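PDB 6ABW: citrate synthase from Metallosphaera sedula, which probably catalyses the condensation of oxaloacetate with acetyl-CoA and water to give citrate and free CoA, a step of the tricarboxylic acid cycle. Local coordinates for residues A[75-78]-A[79-83]; A[85-88]-A[89-93]; A[195-198]-A[199-203]. All blocks are in the same frame, centred on the assembly; numbering follows the deposited sequence.

Contact 1 (A[75-78]-A[79-83]); sequences QRLK and SALDE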
loop_
_atom_site.group_PDB
_atom_site.type_symbol
_atom_site.label_atom_id
_atom_site.label_comp_id
_atom_site.label_asym_id
_atom_site.label_seq_id
_atom_site.Cartn_x
_atom_site.Cartn_y
_atom_site.Cartn_z
ATOM N N GLN A 75 10.293 -31.231 -0.336
ATOM C CA GLN A 75 9.013 -31.891 -0.486
ATOM C C GLN A 75 7.842 -31.238 0.248
ATOM O O GLN A 75 6.732 -31.147 -0.336
ATOM C CB GLN A 75 9.182 -33.363 -0.079
ATOM C CG GLN A 75 8.000 -34.281 -0.145
ATOM C CD GLN A 75 8.299 -35.591 0.627
ATOM O OE1 GLN A 75 7.394 -36.161 1.253
ATOM N NE2 GLN A 75 9.600 -36.035 0.632
ATOM N N ARG A 76 8.047 -30.837 1.497
ATOM C CA ARG A 76 6.995 -30.195 2.280
ATOM C C ARG A 76 6.659 -28.829 1.666
ATOM O O ARG A 76 5.493 -28.452 1.574
ATOM C CB ARG A 76 7.395 -30.000 3.749
ATOM C CG ARG A 76 7.194 -31.281 4.605
ATOM C CD ARG A 76 7.607 -31.043 6.058
ATOM N NE ARG A 76 8.957 -31.556 6.324
ATOM C CZ ARG A 76 10.008 -30.856 6.784
ATOM N NH1 ARG A 76 9.942 -29.558 7.102
ATOM N NH2 ARG A 76 11.164 -31.484 6.958
ATOM N N LEU A 77 7.696 -28.132 1.199
ATOM C CA LEU A 77 7.512 -26.836 0.530
ATOM C C LEU A 77 6.732 -26.949 -0.724
ATOM O O LEU A 77 5.832 -26.150 -0.942
ATOM C CB LEU A 77 8.860 -26.178 0.255
ATOM C CG LEU A 77 8.820 -24.925 -0.652
ATOM C CD1 LEU A 77 7.994 -23.922 0.037
ATOM C CD2 LEU A 77 10.228 -24.402 -0.770
ATOM N N LYS A 78 7.074 -27.882 -1.600
ATOM C CA LYS A 78 6.311 -28.125 -2.770
ATOM C C LYS A 78 4.841 -28.471 -2.544
ATOM O O LYS A 78 3.984 -27.968 -3.282
ATOM C CB LYS A 78 6.971 -29.206 -3.579
ATOM C CG LYS A 78 8.260 -28.738 -4.219
ATOM C CD LYS A 78 8.903 -29.887 -4.949
ATOM C CE LYS A 78 10.031 -29.358 -5.829
ATOM N NZ LYS A 78 10.641 -30.539 -6.485
ATOM N N SER A 79 4.540 -29.347 -1.585
ATOM C CA SER A 79 3.121 -29.670 -1.264
ATOM C C SER A 79 2.371 -28.413 -0.756
ATOM O O SER A 79 1.194 -28.221 -1.077
ATOM C CB SER A 79 3.030 -30.703 -0.130
ATOM O OG SER A 79 3.727 -31.828 -0.518
ATOM N N ALA A 80 3.043 -27.592 0.017
ATOM C CA ALA A 80 2.415 -26.348 0.539
ATOM C C ALA A 80 2.091 -25.361 -0.614
ATOM O O ALA A 80 0.989 -24.787 -0.666
ATOM C CB ALA A 80 3.299 -25.697 1.554
ATOM N N LEU A 81 3.012 -25.242 -1.583
ATOM C CA LEU A 81 2.717 -24.458 -2.785
ATOM C C LEU A 81 1.524 -25.010 -3.530
ATOM O O LEU A 81 0.588 -24.276 -3.857
ATOM C CB LEU A 81 3.911 -24.387 -3.742
ATOM C CG LEU A 81 5.077 -23.616 -3.226
ATOM C CD1 LEU A 81 6.313 -23.968 -4.073
ATOM C CD2 LEU A 81 4.839 -22.096 -3.336
ATOM N N ASP A 82 1.505 -26.344 -3.745
ATOM C CA ASP A 82 0.412 -26.966 -4.487
ATOM C C ASP A 82 -0.959 -26.745 -3.892
ATOM O O ASP A 82 -1.887 -26.472 -4.620
ATOM C CB ASP A 82 0.583 -28.471 -4.628
ATOM C CG ASP A 82 1.744 -28.835 -5.573
ATOM O OD1 ASP A 82 2.175 -27.967 -6.396
ATOM O OD2 ASP A 82 2.239 -29.993 -5.516
ATOM N N GLU A 83 -1.032 -26.774 -2.590
ATOM C CA GLU A 83 -2.383 -26.669 -1.968
ATOM C C GLU A 83 -2.803 -25.190 -1.911
ATOM O O GLU A 83 -3.965 -24.921 -1.784
ATOM C CB GLU A 83 -2.439 -27.383 -0.633
ATOM C CG GLU A 83 -1.742 -26.694 0.481
ATOM C CD GLU A 83 -1.665 -27.490 1.786
ATOM O OE1 GLU A 83 -0.680 -27.242 2.565
ATOM O OE2 GLU A 83 -2.575 -28.328 2.051
#
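A turn of the amphipathic alpha-helix 71-84 is formed where residues 75-78 pass into 79-83, held by successive i to i+4 backbone bonds. Ser-79 N meets Gln-75 O at 3.1 Å and nearly straight, and Ala-80, Leu-81 and Asp-82 donate likewise to the carbonyls of Arg-76, Leu-77 and Lys-78, the Ala-80 bond being the most bent of the four (153°). The apolar face is carried by Leu-77 and Leu-81, one turn apart. CD1 of Leu-81 comes no closer than 4.3 Å to CG of Leu-77; both leucines also pack on other helices: Val-133 of helix 128-151 meets the two of them and Ala-80, while His-61 and Glu-57 of helix 56-65 receive Leu-77 and Leu-81 respectively. CG of Leu-81 is set beside its own backbone N (chi1 -67°), which brings the branch point within 3.5 Å of Leu-77 O, back along the preceding turn. The methyl of Ala-80 likewise sits 3.5 Å from Arg-76 O. Gln-75, Arg-76 and Ser-79 belong to the exposed polar side. Asp-82 leans back until its carboxylate carbon CG is 3.3 Å from Lys-78 O, and its OD1 is hydrogen-bonded to a glycerol, probably from the crystallisation liquor. Ser-79 OG folds back to 3.1 Å from Gln-75 O, the carbonyl that also accepts Ser-79 N.

Contact 2 (A[85-88]-A[89-93]); sequences YEVP and QQVID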
loop_
_atom_site.group_PDB
_atom_site.type_symbol
_atom_site.label_atom_id
_atom_site.label_comp_id
_atom_site.label_asym_id
_atom_site.label_seq_id
_atom_site.Cartn_x
_atom_site.Cartn_y
_atom_site.Cartn_z
ATOM N N TYR A 85 -2.362 -22.803 -4.426
ATOM C CA TYR A 85 -2.695 -22.144 -5.717
ATOM C C TYR A 85 -4.129 -21.703 -5.821
ATOM O O TYR A 85 -4.391 -20.647 -6.369
ATOM C CB TYR A 85 -2.410 -23.039 -6.921
ATOM C CG TYR A 85 -0.929 -23.240 -7.156
ATOM C CD1 TYR A 85 -0.084 -22.130 -7.354
ATOM C CD2 TYR A 85 -0.403 -24.513 -7.345
ATOM C CE1 TYR A 85 1.277 -22.291 -7.571
ATOM C CE2 TYR A 85 0.937 -24.709 -7.677
ATOM C CZ TYR A 85 1.782 -23.602 -7.736
ATOM O OH TYR A 85 3.081 -23.814 -8.048
ATOM N N GLU A 86 -5.061 -22.539 -5.357
ATOM C CA GLU A 86 -6.487 -22.273 -5.452
ATOM C C GLU A 86 -6.843 -21.084 -4.556
ATOM O O GLU A 86 -6.462 -21.013 -3.369
ATOM C CB GLU A 86 -7.393 -23.536 -5.107
ATOM C CG GLU A 86 -7.046 -24.320 -3.813
ATOM C CD GLU A 86 -7.391 -25.874 -3.806
ATOM O OE1 GLU A 86 -8.588 -26.203 -4.004
ATOM O OE2 GLU A 86 -6.484 -26.766 -3.543
ATOM N N VAL A 87 -7.510 -20.101 -5.165
ATOM C CA VAL A 87 -8.098 -18.968 -4.420
ATOM C C VAL A 87 -9.598 -18.902 -4.659
ATOM O O VAL A 87 -10.065 -19.473 -5.599
ATOM C CB VAL A 87 -7.439 -17.637 -4.843
ATOM C CG1 VAL A 87 -5.935 -17.737 -4.493
ATOM C CG2 VAL A 87 -7.631 -17.306 -6.320
ATOM N N PRO A 88 -10.328 -18.135 -3.851
ATOM C CA PRO A 88 -11.770 -18.126 -4.108
ATOM C C PRO A 88 -12.098 -17.476 -5.394
ATOM O O PRO A 88 -11.380 -16.557 -5.871
ATOM C CB PRO A 88 -12.342 -17.362 -2.927
ATOM C CG PRO A 88 -11.305 -17.421 -1.900
ATOM C CD PRO A 88 -9.993 -17.429 -2.615
ATOM N N GLN A 89 -13.196 -17.939 -5.968
ATOM C CA GLN A 89 -13.681 -17.423 -7.221
ATOM C C GLN A 89 -13.869 -15.896 -7.253
ATOM O O GLN A 89 -13.676 -15.273 -8.316
ATOM C CB GLN A 89 -14.962 -18.152 -7.694
ATOM C CG GLN A 89 -14.591 -19.133 -8.811
ATOM C CD GLN A 89 -14.294 -18.437 -10.126
ATOM O OE1 GLN A 89 -14.896 -17.389 -10.448
ATOM N NE2 GLN A 89 -13.390 -19.028 -10.927
ATOM N N GLN A 90 -14.177 -15.318 -6.097
ATOM C CA GLN A 90 -14.387 -13.894 -5.984
ATOM C C GLN A 90 -13.105 -13.124 -6.335
ATOM O O GLN A 90 -13.191 -12.042 -6.907
ATOM C CB GLN A 90 -14.865 -13.526 -4.592
ATOM C CG GLN A 90 -16.269 -13.999 -4.268
ATOM C CD GLN A 90 -16.413 -15.471 -3.931
ATOM O OE1 GLN A 90 -15.438 -16.190 -3.618
ATOM N NE2 GLN A 90 -17.637 -15.939 -4.016
ATOM N N VAL A 91 -11.923 -13.684 -6.009
ATOM C CA VAL A 91 -10.666 -13.013 -6.355
ATOM C C VAL A 91 -10.497 -12.990 -7.885
ATOM O O VAL A 91 -10.131 -11.957 -8.482
ATOM C CB VAL A 91 -9.463 -13.695 -5.701
ATOM C CG1 VAL A 91 -8.188 -12.990 -6.091
ATOM C CG2 VAL A 91 -9.606 -13.603 -4.206
ATOM N N ILE A 92 -10.766 -14.144 -8.520
ATOM C CA ILE A 92 -10.700 -14.258 -9.945
ATOM C C ILE A 92 -11.708 -13.303 -10.595
ATOM O O ILE A 92 -11.373 -12.580 -11.546
ATOM C CB ILE A 92 -10.926 -15.729 -10.429
ATOM C CG1 ILE A 92 -9.924 -16.716 -9.842
ATOM C CG2 ILE A 92 -11.019 -15.794 -11.954
ATOM C CD1 ILE A 92 -8.501 -16.270 -9.928
ATOM N N ASP A 93 -12.939 -13.264 -10.073
ATOM C CA ASP A 93 -13.997 -12.404 -10.631
ATOM C C ASP A 93 -13.545 -10.957 -10.607
ATOM O O ASP A 93 -13.819 -10.169 -11.533
ATOM C CB ASP A 93 -15.302 -12.497 -9.823
ATOM C CG ASP A 93 -16.007 -13.876 -9.900
ATOM O OD1 ASP A 93 -15.605 -14.741 -10.721
ATOM O OD2 ASP A 93 -16.970 -14.072 -9.072
#
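Val-87 and Pro-88 lead into the first turn of helix 89-97, with Pro-88 at the N-cap position, and their side chains pack against Val-91 and Ile-92. The tight part is apolar. CG2 of Val-87 reaches CD1 of Ile-92 at 3.9 Å and CB of Val-91 at 4.1 Å, and the valine crosses each of these side chains at about a right angle. This methyl stands between the backbone N and the carbonyl carbon of its own residue (chi1 of Val-87 is -61°), which turns it to the helix. On the proline ring, CD faces CG2 of Val-91 at 4.2 Å. The small cluster continues into the protein: Leu-115 of helix 104-119 packs on Val-87 and Val-91, Tyr-119 of that helix covers Pro-88, and Pro-155 meets Ile-92. Val-87 also rests on Arg-138 and Thr-141 of helix 128-151.

The other side is looser and more polar. Gln-89 is exposed, and its CB lies against the carbonyl carbon of Pro-88. Gln-90 is bent at chi2 (77°), which brings the amide back alongside Pro-88, OE1 of Gln-90 standing 3.4 Å from Pro-88 CB; Ser-97 of the second subunit packs on this glutamine.

One backbone bond closes the turn, from Val-91 N to Pro-88 O at 2.9 Å. Its N-H...O angle is 139°, and the donor stands above the carbonyl plane rather than on a lone pair. Such a bent i to i+3 bond is probably weak, and the side chains of Val-87 and Pro-88, packed on Val-91 and Ile-92, probably do much to fix the direction in which the helix sets off.

Contact 3 (A[195-198]-A[199-203]); sequences HEVP and ASTTA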
loop_
_atom_site.group_PDB
_atom_site.type_symbol
_atom_site.label_atom_id
_atom_site.label_comp_id
_atom_site.label_asym_id
_atom_site.label_seq_id
_atom_site.Cartn_x
_atom_site.Cartn_y
_atom_site.Cartn_z
ATOM N N HIS A 195 16.691 -7.447 -4.392
ATOM C CA HIS A 195 17.841 -6.565 -4.676
ATOM C C HIS A 195 17.661 -5.196 -4.046
ATOM O O HIS A 195 16.672 -4.481 -4.374
ATOM C CB HIS A 195 17.970 -6.361 -6.179
ATOM C CG HIS A 195 19.361 -6.115 -6.673
ATOM N ND1 HIS A 195 19.816 -4.856 -6.985
ATOM C CD2 HIS A 195 20.373 -6.962 -6.925
ATOM C CE1 HIS A 195 21.080 -4.953 -7.363
ATOM N NE2 HIS A 195 21.442 -6.209 -7.331
ATOM N N GLU A 196 18.565 -4.809 -3.153
ATOM C CA GLU A 196 18.536 -3.439 -2.568
ATOM C C GLU A 196 17.196 -3.250 -1.797
ATOM O O GLU A 196 16.516 -4.238 -1.468
ATOM C CB GLU A 196 18.732 -2.373 -3.655
ATOM C CG GLU A 196 20.074 -2.348 -4.382
ATOM C CD GLU A 196 20.030 -1.479 -5.660
ATOM O OE1 GLU A 196 20.377 -0.280 -5.609
ATOM O OE2 GLU A 196 19.623 -1.992 -6.749
ATOM N N VAL A 197 16.853 -1.999 -1.498
ATOM C CA VAL A 197 15.648 -1.689 -0.784
ATOM C C VAL A 197 14.970 -0.575 -1.581
ATOM O O VAL A 197 15.029 0.601 -1.226
ATOM C CB VAL A 197 15.915 -1.257 0.679
ATOM C CG1 VAL A 197 14.607 -1.109 1.431
ATOM C CG2 VAL A 197 16.815 -2.207 1.422
ATOM N N PRO A 198 14.356 -0.937 -2.710
ATOM C CA PRO A 198 13.638 0.082 -3.493
ATOM C C PRO A 198 12.309 0.450 -2.824
ATOM O O PRO A 198 12.011 -0.070 -1.754
ATOM C CB PRO A 198 13.448 -0.574 -4.849
ATOM C CG PRO A 198 13.309 -2.018 -4.507
ATOM C CD PRO A 198 14.278 -2.267 -3.346
ATOM N N ALA A 199 11.586 1.397 -3.396
ATOM C CA ALA A 199 10.392 1.961 -2.760
ATOM C C ALA A 199 9.376 0.897 -2.440
ATOM O O ALA A 199 8.676 0.997 -1.457
ATOM C CB ALA A 199 9.751 3.053 -3.611
ATOM N N SER A 200 9.230 -0.087 -3.321
ATOM C CA SER A 200 8.294 -1.172 -3.040
ATOM C C SER A 200 8.617 -1.961 -1.759
ATOM O O SER A 200 7.755 -2.173 -0.913
ATOM C CB SER A 200 8.181 -2.106 -4.231
ATOM O OG SER A 200 9.468 -2.613 -4.653
ATOM N N THR A 201 9.878 -2.267 -1.536
ATOM C CA THR A 201 10.282 -2.961 -0.330
ATOM C C THR A 201 10.082 -2.016 0.858
ATOM O O THR A 201 9.564 -2.444 1.894
ATOM C CB THR A 201 11.749 -3.468 -0.444
ATOM O OG1 THR A 201 11.883 -4.313 -1.591
ATOM C CG2 THR A 201 12.137 -4.283 0.764
ATOM N N THR A 202 10.425 -0.748 0.701
ATOM C CA THR A 202 10.229 0.243 1.761
ATOM C C THR A 202 8.731 0.351 2.178
ATOM O O THR A 202 8.438 0.332 3.357
ATOM C CB THR A 202 10.800 1.595 1.364
ATOM O OG1 THR A 202 12.180 1.475 1.018
ATOM C CG2 THR A 202 10.644 2.609 2.463
ATOM N N ALA A 203 7.811 0.394 1.191
ATOM C CA ALA A 203 6.382 0.429 1.508
ATOM C C ALA A 203 5.943 -0.803 2.261
ATOM O O ALA A 203 5.144 -0.701 3.197
ATOM C CB ALA A 203 5.553 0.606 0.261
HETATM O O HOH W 1 14.137 -5.653 -2.211
#
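The buried start of helix 199-208, which touches the second subunit, follows Pro-198, its N-cap residue, and Thr-201 packs the first turn against the loop 195-198. From CB, 3.7 Å from Pro-198 O and 4.0 Å from Pro-198 CD, the threonine divides into two branches. Its methyl CG2, anti to the backbone N, runs to CG1 of Val-197 at 4.1 Å. The other branch, OG1, lies 3.6 Å from Pro-198 CD and donates to a water at 2.7 Å, which in turn donates to Glu-196 O. One hydroxyl thus ties the loop to the helix through a single water. Beside it, Ser-200 OG has Pro-198 CG for a neighbour at 3.9 Å, but its stronger hydrogen bond goes to NE2 of His-230. Further back in the loop, His-195 ND1 donates in its ring plane to Glu-196 OE2, and NE2 is hydrogen-bonded to Tyr-273 OH; Glu-196 also packs on His-270, a predicted active-site residue. Arg-370 and Pro-371 of the second subunit pack on Pro-198 and Thr-202 respectively. The carbonyl of Pro-198 accepts twice from Thr-202. The backbone N comes in the carbonyl plane at 3.0 Å along a nearly straight bond (167°), and OG1, placed beside that N by its first torsion (-56°), arrives from above the plane at 3.2 Å.

Overall arrangement
The three contacts follow one another along a largely helical chain. Contact 1 lies within helix 71-84 and contact 2 adjoins it in sequence, taking the chain from that helix into helix 89-97; their centres are about 19 Å apart, and helix 128-151 packs against both. Each lies about 22 Å from the centre of the chain. Contact 3 opens helix 199-208 nearer the middle, about 11 Å from that centre and about 28 Å from the centres of the other two, touching neither. Five of its residues lie near the second subunit, and the side chain of Pro-198 is about 10 Å from bound acetyl-CoA, whereas contacts 1 and 2 belong to peripheral helical packing away from the annotated sites.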